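Local coordinates for amide synthase (PDB 1L5A), which probably forms an amide bond in vibriobactin biosynthesis, as a stand-alone condensation enzyme of the nonribosomal peptide synthetase type, at residues A24-L29 with K352-G357. Sequence-based numbering, arbitrary orientation.
Sequences AHSLRL and KVLASG
Ala24 and Ser26 pair with Ala355 and Lys352 along two antiparallel strands whose axes run at 166° to each other, and a classic beta bulge breaks the register between the two pairs. Leu354 and Ala355 together face Ala24, and their two N-H groups converge on Ala24 O from the same face of its carbonyl plane: Leu354 N at 2.8 Å and Ala355 N at a looser 3.3 Å. In return Ala24 N donates to Ala355 O. Beyond the bulge, Ser26 and Lys352 form a regular hydrogen-bonded pair, Ser26 N to Lys352 O and Lys352 N to Ser26 O, both 2.9 Å. His25 and Val353 form the non-hydrogen-bonded pair between them. The contact adds the late strand 348-356 to the edge of a five-stranded sheet of the condensation domain (CoA-dependent acyltransferase clan), whose other strands, 22-30, 72-75, 107-114 and 117-125, come from the first part of the chain.

On the Ala24 face, the Ala24 methyl touches Leu354 CB and Ala355 CB, both at 4.0 Å. Leu354 CG stands anti to its carbonyl carbon (chi1 -62°), and its CD1 branch reaches Ser26 CB at 3.9 Å; Trp87 and Ile90 of helix 82-94 also touch this leucine. Ser26 OG lies alongside Lys352 CB, while the rest of the lysine, fully extended, turns off from the partner strand. On the other face, the His25 and Val353 side chains run alongside each other. Glu138 of helix 131-150 hydrogen-bonds His25 ND1, which would help fix the ring's rotation. Val353 CG2 sits over one face of that imidazole, displaced from the ring centre and 4.2 Å from His25 NE2.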
loop_
_atom_site.group_PDB
_atom_site.type_symbol
_atom_site.label_atom_id
_atom_site.label_comp_id
_atom_site.label_asym_id
_atom_site.label_seq_id
_atom_site.Cartn_x
_atom_site.Cartn_y
_atom_site.Cartn_z
ATOM N N ALA A 24 3.999 3.880 -35.251
ATOM C CA ALA A 24 4.840 3.022 -36.068
ATOM C C ALA A 24 6.314 3.348 -35.892
ATOM O O ALA A 24 6.715 4.522 -35.871
ATOM C CB ALA A 24 4.443 3.127 -37.559
ATOM N N HIS A 25 7.113 2.300 -35.733
ATOM C CA HIS A 25 8.555 2.445 -35.593
ATOM C C HIS A 25 9.246 1.544 -36.610
ATOM O O HIS A 25 8.704 0.531 -37.035
ATOM C CB HIS A 25 9.025 2.039 -34.197
ATOM C CG HIS A 25 8.697 3.024 -33.119
ATOM N ND1 HIS A 25 9.497 3.199 -32.010
ATOM C CD2 HIS A 25 7.647 3.867 -32.962
ATOM C CE1 HIS A 25 8.958 4.106 -31.217
ATOM N NE2 HIS A 25 7.834 4.527 -31.771
ATOM N N SER A 26 10.440 1.925 -37.021
ATOM C CA SER A 26 11.188 1.088 -37.926
ATOM C C SER A 26 12.531 0.916 -37.260
ATOM O O SER A 26 13.084 1.859 -36.677
ATOM C CB SER A 26 11.349 1.735 -39.302
ATOM O OG SER A 26 12.222 2.836 -39.254
ATOM N N LEU A 27 13.034 -0.310 -37.307
ATOM C CA LEU A 27 14.327 -0.619 -36.725
ATOM C C LEU A 27 15.224 -1.041 -37.872
ATOM O O LEU A 27 14.844 -1.868 -38.712
ATOM C CB LEU A 27 14.188 -1.749 -35.702
ATOM C CG LEU A 27 13.336 -1.447 -34.462
ATOM C CD1 LEU A 27 13.343 -2.652 -33.531
ATOM C CD2 LEU A 27 13.879 -0.210 -33.746
ATOM N N ARG A 28 16.400 -0.444 -37.948
ATOM C CA ARG A 28 17.313 -0.807 -39.011
ATOM C C ARG A 28 18.530 -1.365 -38.325
ATOM O O ARG A 28 19.206 -0.679 -37.544
ATOM C CB ARG A 28 17.690 0.395 -39.881
ATOM C CG ARG A 28 18.207 -0.015 -41.268
ATOM C CD ARG A 28 18.441 1.188 -42.178
ATOM N NE ARG A 28 19.607 1.973 -41.781
ATOM C CZ ARG A 28 20.845 1.716 -42.183
ATOM N NH1 ARG A 28 21.075 0.694 -43.003
ATOM N NH2 ARG A 28 21.851 2.473 -41.757
ATOM N N LEU A 29 18.781 -2.637 -38.598
ATOM C CA LEU A 29 19.903 -3.311 -37.999
ATOM C C LEU A 29 20.975 -3.524 -39.045
ATOM O O LEU A 29 20.745 -4.115 -40.102
ATOM C CB LEU A 29 19.447 -4.647 -37.411
ATOM C CG LEU A 29 18.192 -4.572 -36.537
ATOM C CD1 LEU A 29 18.079 -5.871 -35.724
ATOM C CD2 LEU A 29 18.267 -3.339 -35.606
ATOM N N LYS A 352 13.560 4.638 -36.068
ATOM C CA LYS A 352 12.911 5.771 -36.712
ATOM C C LYS A 352 11.410 5.773 -36.427
ATOM O O LYS A 352 10.702 4.791 -36.704
ATOM C CB LYS A 352 13.182 5.755 -38.223
ATOM C CG LYS A 352 12.946 7.110 -38.923
ATOM C CD LYS A 352 13.031 7.003 -40.479
ATOM C CE LYS A 352 12.659 8.314 -41.203
ATOM N NZ LYS A 352 12.113 8.035 -42.561
ATOM N N VAL A 353 10.940 6.869 -35.834
ATOM C CA VAL A 353 9.527 7.048 -35.510
ATOM C C VAL A 353 8.824 7.442 -36.811
ATOM O O VAL A 353 9.074 8.514 -37.340
ATOM C CB VAL A 353 9.341 8.169 -34.455
ATOM C CG1 VAL A 353 7.872 8.396 -34.192
ATOM C CG2 VAL A 353 10.063 7.798 -33.155
ATOM N N LEU A 354 7.965 6.565 -37.327
ATOM C CA LEU A 354 7.266 6.803 -38.586
ATOM C C LEU A 354 5.890 7.386 -38.394
ATOM O O LEU A 354 5.325 7.975 -39.324
ATOM C CB LEU A 354 7.126 5.502 -39.372
ATOM C CG LEU A 354 8.429 4.842 -39.788
ATOM C CD1 LEU A 354 8.126 3.525 -40.491
ATOM C CD2 LEU A 354 9.194 5.783 -40.697
ATOM N N ALA A 355 5.346 7.194 -37.195
ATOM C CA ALA A 355 4.032 7.710 -36.835
ATOM C C ALA A 355 3.928 7.739 -35.315
ATOM O O ALA A 355 4.472 6.855 -34.630
ATOM C CB ALA A 355 2.942 6.823 -37.422
ATOM N N SER A 356 3.248 8.753 -34.777
ATOM C CA SER A 356 3.083 8.838 -33.327
ATOM C C SER A 356 1.973 9.754 -32.869
ATOM O O SER A 356 2.156 10.553 -31.956
ATOM C CB SER A 356 4.379 9.262 -32.653
ATOM O OG SER A 356 4.815 10.491 -33.181
ATOM N N GLY A 357 0.816 9.628 -33.498
ATOM C CA GLY A 357 -0.305 10.441 -33.099
ATOM C C GLY A 357 -0.397 11.733 -33.865
ATOM O O GLY A 357 0.157 11.871 -34.957
#